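Local atomic coordinates of protein 1d10 (Caenorhabditis elegans, PDB entry 1T9F), a protein that is of unknown function but folds as a beta-trefoil of MIR repeats related to SDF2, and probably acts in the secretory pathway. Residues L24-V29 and Q38-V43; G83-S88 and T113-T118. All blocks are in the same frame, centred on the assembly; numbering follows the deposited sequence.

Contact 1: residues L24-V29 and Q38-V43; sequences LHSHDV and QSVTAV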
ATOM      1  N   LEU A  24      -3.652  -4.258   4.653  1.00 11.44           N
ATOM      2  CA  LEU A  24      -3.832  -3.737   3.292  1.00 10.82           C
ATOM      3  C   LEU A  24      -4.276  -4.932   2.471  1.00 12.80           C
ATOM      4  O   LEU A  24      -3.709  -6.029   2.597  1.00 11.97           O
ATOM      5  CB  LEU A  24      -2.528  -3.153   2.751  1.00 12.78           C
ATOM      6  CG  LEU A  24      -2.681  -2.366   1.443  1.00 10.91           C
ATOM      7  CD1 LEU A  24      -3.654  -1.227   1.638  1.00 13.86           C
ATOM      8  CD2 LEU A  24      -1.327  -1.835   1.005  1.00  9.77           C
ATOM      9  N   HIS A  25      -5.247  -4.718   1.590  1.00 13.24           N
ATOM     10  CA  HIS A  25      -5.830  -5.850   0.883  1.00 10.40           C
ATOM     11  C   HIS A  25      -6.374  -5.499  -0.500  1.00 17.84           C
ATOM     12  O   HIS A  25      -6.692  -4.337  -0.791  1.00 15.55           O
ATOM     13  CB  HIS A  25      -6.961  -6.355   1.799  1.00 15.13           C
ATOM     14  CG  HIS A  25      -7.666  -7.595   1.337  1.00 22.74           C
ATOM     15  ND1 HIS A  25      -8.766  -7.560   0.508  1.00 28.39           N
ATOM     16  CD2 HIS A  25      -7.495  -8.895   1.680  1.00 16.33           C
ATOM     17  CE1 HIS A  25      -9.246  -8.784   0.362  1.00 20.73           C
ATOM     18  NE2 HIS A  25      -8.493  -9.611   1.064  1.00 23.95           N
ATOM     19  N   SER A  26      -6.454  -6.502  -1.360  1.00 16.17           N
ATOM     20  CA  SER A  26      -7.044  -6.296  -2.671  1.00 16.77           C
ATOM     21  C   SER A  26      -7.759  -7.570  -3.088  1.00 24.09           C
ATOM     22  O   SER A  26      -7.661  -8.592  -2.410  1.00 20.56           O
ATOM     23  CB  SER A  26      -6.014  -5.890  -3.708  1.00 15.48           C
ATOM     24  OG  SER A  26      -6.691  -5.308  -4.815  1.00 19.35           O
ATOM     25  N   HIS A  27      -8.465  -7.512  -4.210  1.00 20.47           N
ATOM     26  CA  HIS A  27      -9.250  -8.652  -4.659  1.00 24.37           C
ATOM     27  C   HIS A  27      -9.815  -8.336  -6.035  1.00 24.45           C
ATOM     28  O   HIS A  27      -9.546  -7.274  -6.579  1.00 22.36           O
ATOM     29  CB  HIS A  27     -10.373  -8.856  -3.651  1.00 21.36           C
ATOM     30  CG  HIS A  27     -10.921  -7.568  -3.119  1.00 18.89           C
ATOM     31  ND1 HIS A  27     -11.581  -7.475  -1.914  1.00 21.40           N
ATOM     32  CD2 HIS A  27     -10.904  -6.315  -3.635  1.00 20.77           C
ATOM     33  CE1 HIS A  27     -11.948  -6.221  -1.711  1.00 18.99           C
ATOM     34  NE2 HIS A  27     -11.549  -5.497  -2.741  1.00 16.44           N
ATOM     35  N   ASP A  28     -10.606  -9.248  -6.589  1.00 29.95           N
ATOM     36  CA  ASP A  28     -11.178  -9.045  -7.917  1.00 30.32           C
ATOM     37  C   ASP A  28     -12.475  -8.249  -7.864  1.00 34.98           C
ATOM     38  O   ASP A  28     -13.464  -8.607  -8.509  1.00 47.26           O
ATOM     39  CB  ASP A  28     -11.440 -10.397  -8.594  1.00 34.20           C
ATOM     40  CG  ASP A  28     -11.514 -10.285 -10.107  1.00 47.14           C
ATOM     41  OD1 ASP A  28     -12.079  -9.287 -10.605  1.00 52.03           O
ATOM     42  OD2 ASP A  28     -11.013 -11.198 -10.800  1.00 42.39           O
ATOM     43  N   VAL A  29     -12.476  -7.177  -7.082  1.00 32.28           N
ATOM     44  CA  VAL A  29     -13.644  -6.314  -6.955  1.00 24.97           C
ATOM     45  C   VAL A  29     -13.211  -4.934  -7.422  1.00 36.24           C
ATOM     46  O   VAL A  29     -12.312  -4.335  -6.836  1.00 30.64           O
ATOM     47  CB  VAL A  29     -14.125  -6.220  -5.488  1.00 29.49           C
ATOM     48  CG1 VAL A  29     -15.274  -5.230  -5.375  1.00 22.95           C
ATOM     49  CG2 VAL A  29     -14.561  -7.597  -4.990  1.00 27.27           C
ATOM     50  N   GLN A  38      -9.456  -1.856 -10.146  1.00 23.53           N
ATOM     51  CA  GLN A  38      -9.560  -2.785  -9.024  1.00 23.22           C
ATOM     52  C   GLN A  38      -9.406  -2.031  -7.712  1.00 22.82           C
ATOM     53  O   GLN A  38      -8.481  -1.240  -7.554  1.00 23.62           O
ATOM     54  CB  GLN A  38      -8.475  -3.853  -9.133  1.00 21.79           C
ATOM     55  CG  GLN A  38      -8.683  -5.041  -8.223  1.00 18.27           C
ATOM     56  CD  GLN A  38      -7.638  -6.106  -8.443  1.00 29.61           C
ATOM     57  OE1 GLN A  38      -6.712  -6.271  -7.638  1.00 25.89           O
ATOM     58  NE2 GLN A  38      -7.762  -6.827  -9.549  1.00 22.57           N
ATOM     59  N   SER A  39     -10.313  -2.282  -6.773  1.00 24.36           N
ATOM     60  CA  SER A  39     -10.277  -1.602  -5.487  1.00 20.75           C
ATOM     61  C   SER A  39      -9.191  -2.113  -4.536  1.00 24.93           C
ATOM     62  O   SER A  39      -8.643  -3.206  -4.710  1.00 20.82           O
ATOM     63  CB  SER A  39     -11.630  -1.722  -4.790  1.00 22.06           C
ATOM     64  OG  SER A  39     -11.904  -3.064  -4.430  1.00 28.40           O
ATOM     65  N   VAL A  40      -8.900  -1.295  -3.526  1.00 22.74           N
ATOM     66  CA  VAL A  40      -7.921  -1.617  -2.493  1.00 18.26           C
ATOM     67  C   VAL A  40      -8.600  -1.293  -1.174  1.00 17.40           C
ATOM     68  O   VAL A  40      -9.199  -0.231  -1.027  1.00 22.30           O
ATOM     69  CB  VAL A  40      -6.652  -0.749  -2.610  1.00 19.67           C
ATOM     70  CG1 VAL A  40      -5.754  -0.966  -1.389  1.00 13.08           C
ATOM     71  CG2 VAL A  40      -5.899  -1.100  -3.888  1.00 18.01           C
ATOM     72  N   THR A  41      -8.518  -2.208  -0.218  1.00 19.62           N
ATOM     73  CA  THR A  41      -9.136  -1.994   1.086  1.00 17.41           C
ATOM     74  C   THR A  41      -8.199  -2.451   2.197  1.00 16.60           C
ATOM     75  O   THR A  41      -7.038  -2.788   1.953  1.00 17.67           O
ATOM     76  CB  THR A  41     -10.426  -2.824   1.231  1.00 22.94           C
ATOM     77  OG1 THR A  41     -10.076  -4.216   1.340  1.00 15.08           O
ATOM     78  CG2 THR A  41     -11.339  -2.624   0.013  1.00 17.23           C
ATOM     79  N   ALA A  42      -8.719  -2.453   3.421  1.00 16.39           N
ATOM     80  CA  ALA A  42      -7.974  -2.924   4.576  1.00 16.69           C
ATOM     81  C   ALA A  42      -8.942  -3.857   5.290  1.00 19.41           C
ATOM     82  O   ALA A  42     -10.087  -3.483   5.562  1.00 19.59           O
ATOM     83  CB  ALA A  42      -7.573  -1.771   5.477  1.00 20.71           C
ATOM     84  N   VAL A  43      -8.484  -5.066   5.598  1.00 14.96           N
ATOM     85  CA  VAL A  43      -9.340  -6.056   6.238  1.00 21.07           C
ATOM     86  C   VAL A  43      -8.974  -6.455   7.663  1.00 16.54           C
ATOM     87  O   VAL A  43      -7.804  -6.626   7.997  1.00 18.70           O
ATOM     88  CB  VAL A  43      -9.385  -7.341   5.387  1.00 16.05           C
ATOM     89  CG1 VAL A  43     -10.018  -7.035   4.039  1.00 22.34           C
ATOM     90  CG2 VAL A  43      -7.969  -7.882   5.187  1.00 15.79           C
TER
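H25 and T41 join their strands by a pair of backbone bonds, H25 N to T41 O at 2.7 Å and the straighter T41 N to H25 O at 2.9 Å, the centre of an antiparallel pairing that sets L24 opposite A42. Farther along, where the chain turns a corner at D28, the centre of an inverse gamma turn, V29 O becomes the acceptor. V29 O takes S39 N in its carbonyl plane and S39 OG from above that plane, the latter at 2.8 Å, so a single residue grips it twice.

Side-chain polar bonds cluster at the same end. S39 OG, held between its own backbone N and carbonyl carbon (chi1 67°), also accepts from H27 NE2 at 3.0 Å, lying near the plane of the imidazole and at its edge, while V29 CB sits over a face of that ring. With an alanine here instead of H27, S39 OG is likely to lose its imidazole donor, and a gap would probably open beside V29 CB and T41 CG2. S26 OG lies within bonding distance of both S39 O and Q38 OE1, its one proton not assigned to either; Q38 OE1 is also bonded to T82.

Apolar contacts occupy the other end. V43 CG1 lies over one face of the H25 ring, 3.8 Å from its centroid in a CH-pi contact, and V43 CG2 reaches H25 CD2. L24 CD1 meets V40 CG1 at 3.7 Å. T41 OG1 is hydrogen-bonded to Q157 OE1.

The two strands form one hairpin of the triplet that caps the six-stranded barrel of a beta-trefoil, with L24 and V40 packed against V160 of another hairpin, here within the first MIR repeat.

Contact 2: residues G83-S88 and T113-T118; sequences GTFLHS and TGDDWT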
ATOM      1  N   GLY A  83      -1.580  -9.746  -9.433  1.00 24.79           N
ATOM      2  CA  GLY A  83      -0.484  -9.227 -10.231  1.00 32.71           C
ATOM      3  C   GLY A  83      -0.482  -7.730 -10.488  1.00 30.03           C
ATOM      4  O   GLY A  83       0.341  -7.235 -11.261  1.00 25.94           O
ATOM      5  N   THR A  84      -1.400  -7.017  -9.845  1.00 17.98           N
ATOM      6  CA  THR A  84      -1.522  -5.572  -9.982  1.00 19.89           C
ATOM      7  C   THR A  84      -0.556  -4.837  -9.035  1.00 19.98           C
ATOM      8  O   THR A  84       0.134  -5.467  -8.228  1.00 15.58           O
ATOM      9  CB  THR A  84      -2.947  -5.128  -9.642  1.00 18.62           C
ATOM     10  OG1 THR A  84      -3.315  -5.698  -8.383  1.00 23.14           O
ATOM     11  CG2 THR A  84      -3.939  -5.583 -10.710  1.00 22.72           C
ATOM     12  N   PHE A  85      -0.521  -3.508  -9.135  1.00 17.92           N
ATOM     13  CA  PHE A  85       0.340  -2.692  -8.279  1.00 18.35           C
ATOM     14  C   PHE A  85      -0.454  -1.625  -7.524  1.00 18.27           C
ATOM     15  O   PHE A  85      -1.430  -1.084  -8.045  1.00 23.05           O
ATOM     16  CB  PHE A  85       1.441  -1.999  -9.104  1.00 22.41           C
ATOM     17  CG  PHE A  85       2.610  -2.890  -9.440  1.00 21.72           C
ATOM     18  CD1 PHE A  85       2.624  -3.633 -10.615  1.00 18.02           C
ATOM     19  CD2 PHE A  85       3.691  -2.995  -8.565  1.00 15.54           C
ATOM     20  CE1 PHE A  85       3.696  -4.470 -10.919  1.00 15.30           C
ATOM     21  CE2 PHE A  85       4.765  -3.826  -8.858  1.00 13.76           C
ATOM     22  CZ  PHE A  85       4.769  -4.568 -10.042  1.00 20.90           C
ATOM     23  N   LEU A  86      -0.042  -1.328  -6.293  1.00 19.81           N
ATOM     24  CA  LEU A  86      -0.714  -0.299  -5.512  1.00 12.06           C
ATOM     25  C   LEU A  86      -0.560   0.963  -6.359  1.00 17.67           C
ATOM     26  O   LEU A  86       0.560   1.376  -6.682  1.00 19.96           O
ATOM     27  CB  LEU A  86      -0.016  -0.116  -4.173  1.00 16.62           C
ATOM     28  CG  LEU A  86      -0.763   0.752  -3.173  1.00 15.69           C
ATOM     29  CD1 LEU A  86      -2.105   0.089  -2.820  1.00 15.71           C
ATOM     30  CD2 LEU A  86       0.100   0.939  -1.937  1.00 13.78           C
ATOM     31  N   HIS A  87      -1.679   1.589  -6.686  1.00 17.70           N
ATOM     32  CA  HIS A  87      -1.671   2.740  -7.580  1.00 24.95           C
ATOM     33  C   HIS A  87      -2.487   3.924  -7.089  1.00 22.73           C
ATOM     34  O   HIS A  87      -3.444   3.768  -6.329  1.00 22.46           O
ATOM     35  CB  HIS A  87      -2.242   2.278  -8.925  1.00 20.61           C
ATOM     36  CG  HIS A  87      -2.054   3.246 -10.049  1.00 20.55           C
ATOM     37  ND1 HIS A  87      -0.948   3.219 -10.874  1.00 22.75           N
ATOM     38  CD2 HIS A  87      -2.864   4.217 -10.535  1.00 29.16           C
ATOM     39  CE1 HIS A  87      -1.091   4.126 -11.825  1.00 23.47           C
ATOM     40  NE2 HIS A  87      -2.243   4.745 -11.643  1.00 22.42           N
ATOM     41  N   SER A  88      -2.089   5.118  -7.515  1.00 23.14           N
ATOM     42  CA  SER A  88      -2.847   6.308  -7.178  1.00 21.91           C
ATOM     43  C   SER A  88      -2.844   7.262  -8.359  1.00 27.58           C
ATOM     44  O   SER A  88      -2.059   7.114  -9.300  1.00 20.45           O
ATOM     45  CB  SER A  88      -2.317   7.005  -5.937  1.00 21.58           C
ATOM     46  OG  SER A  88      -3.393   7.717  -5.337  1.00 20.62           O
ATOM     47  N   THR A 113       4.828   5.435 -13.516  1.00 26.65           N
ATOM     48  CA  THR A 113       5.202   6.257 -12.357  1.00 25.17           C
ATOM     49  C   THR A 113       4.104   6.354 -11.291  1.00 23.58           C
ATOM     50  O   THR A 113       4.378   6.662 -10.126  1.00 20.37           O
ATOM     51  CB  THR A 113       5.599   7.699 -12.784  1.00 21.23           C
ATOM     52  OG1 THR A 113       4.485   8.345 -13.415  1.00 25.42           O
ATOM     53  CG2 THR A 113       6.769   7.667 -13.744  1.00 31.36           C
ATOM     54  N   GLY A 114       2.863   6.103 -11.692  1.00 19.33           N
ATOM     55  CA  GLY A 114       1.761   6.159 -10.746  1.00 16.23           C
ATOM     56  C   GLY A 114       1.821   5.061  -9.692  1.00 17.50           C
ATOM     57  O   GLY A 114       1.079   5.107  -8.709  1.00 21.71           O
ATOM     58  N   ASP A 115       2.695   4.076  -9.891  1.00 14.38           N
ATOM     59  CA  ASP A 115       2.840   2.966  -8.952  1.00 14.69           C
ATOM     60  C   ASP A 115       3.917   3.218  -7.892  1.00 22.75           C
ATOM     61  O   ASP A 115       4.059   2.419  -6.962  1.00 17.00           O
ATOM     62  CB  ASP A 115       3.196   1.661  -9.687  1.00 11.31           C
ATOM     63  CG  ASP A 115       2.103   1.197 -10.648  1.00 20.68           C
ATOM     64  OD1 ASP A 115       0.913   1.439 -10.369  1.00 20.93           O
ATOM     65  OD2 ASP A 115       2.445   0.565 -11.675  1.00 19.47           O
ATOM     66  N   ASP A 116       4.668   4.317  -8.036  1.00 16.29           N
ATOM     67  CA  ASP A 116       5.748   4.645  -7.103  1.00 15.04           C
ATOM     68  C   ASP A 116       5.306   5.274  -5.780  1.00 11.53           C
ATOM     69  O   ASP A 116       4.549   6.243  -5.759  1.00 18.19           O
ATOM     70  CB  ASP A 116       6.771   5.589  -7.759  1.00 21.95           C
ATOM     71  CG  ASP A 116       7.597   4.917  -8.851  1.00 30.84           C
ATOM     72  OD1 ASP A 116       7.759   3.674  -8.828  1.00 24.55           O
ATOM     73  OD2 ASP A 116       8.107   5.650  -9.730  1.00 28.43           O
ATOM     74  N   TRP A 117       5.813   4.725  -4.680  1.00 16.58           N
ATOM     75  CA  TRP A 117       5.513   5.225  -3.342  1.00 16.95           C
ATOM     76  C   TRP A 117       6.817   5.441  -2.573  1.00 23.66           C
ATOM     77  O   TRP A 117       7.690   4.572  -2.566  1.00 20.27           O
ATOM     78  CB  TRP A 117       4.650   4.232  -2.561  1.00 17.98           C
ATOM     79  CG  TRP A 117       3.312   3.967  -3.179  1.00 15.86           C
ATOM     80  CD1 TRP A 117       3.043   3.112  -4.207  1.00 20.12           C
ATOM     81  CD2 TRP A 117       2.062   4.565  -2.817  1.00 17.06           C
ATOM     82  NE1 TRP A 117       1.704   3.135  -4.507  1.00 15.44           N
ATOM     83  CE2 TRP A 117       1.076   4.019  -3.672  1.00 13.01           C
ATOM     84  CE3 TRP A 117       1.677   5.506  -1.856  1.00 20.42           C
ATOM     85  CZ2 TRP A 117      -0.269   4.384  -3.595  1.00 15.09           C
ATOM     86  CZ3 TRP A 117       0.332   5.870  -1.777  1.00 25.06           C
ATOM     87  CH2 TRP A 117      -0.624   5.309  -2.645  1.00 21.57           C
ATOM     88  N   THR A 118       6.943   6.599  -1.933  1.00 17.03           N
ATOM     89  CA  THR A 118       8.132   6.907  -1.153  1.00 15.09           C
ATOM     90  C   THR A 118       7.956   6.325   0.234  1.00 14.33           C
ATOM     91  O   THR A 118       6.926   6.541   0.877  1.00 21.35           O
ATOM     92  CB  THR A 118       8.339   8.425  -1.022  1.00 17.86           C
ATOM     93  OG1 THR A 118       8.477   9.001  -2.322  1.00 18.87           O
ATOM     94  CG2 THR A 118       9.598   8.722  -0.212  1.00 25.03           C
TER
HETATM   95  O   HOH W   1       3.078   0.001  -6.526  1.00 16.57           O
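W117 reaches across to L86 and S88 with its indole. Its CB carries CG anti to the carbonyl carbon (chi1 -62°), which swings the ring toward strand 85-88. W117 CD1 passes 3.9 Å from L86 O, and the next atom, W117 NE1, donates to that oxygen at 3.0 Å in a nearly straight bond (173°). The oxygen lies in the indole plane, yet the donor stands above the carbonyl plane. L86 O also accepts from a water that bridges to D115 O. Beyond NE1, W117 CE2 lies 3.7 Å from L86 CD2, which sits over one face of the five-membered ring, toward its rim, in a CH-pi contact; W117 CZ2 touches L86 CG, and W117 CH2 ends 4.1 Å from S88 CB.

One residue on from L86, H87 ND1 donates to D115 OD1 at 2.6 Å, in the imidazole plane but from above the carboxylate plane. The other oxygen, D115 OD2, is held by S111 and D112, which fixes the carboxylate's rotation. G114 O lies over a face of the H87 ring and accepts from H136.

The 3-10 turn 113-115 and the start of strand 117-120 thus sit against strand 85-89, with L134 and H136 of strand 131-136 beside W117 and strand 100-105 flanking H87.

Overall arrangement
From the N terminus, the chain enters contact 1 on strand 23-27, turns a corner at D28 and, after the connection that follows, returns on strand 38-43, closing a local hairpin. It then runs through strands 53-57 and 74-79 of the barrel before contact 2 opens at 83-88. That contact closes a longer loop, containing strand 100-105, when 113-118 leads into barrel strand 117-120. The two loops follow in series and neither encloses the other. Contact 1 pairs strands within the cap sheet, whereas contact 2 ties a cap strand to the barrel. They meet through L24, V40 and L86, whose side chains pack together, and strand 100-105 pairs with both 38-43 and 85-89.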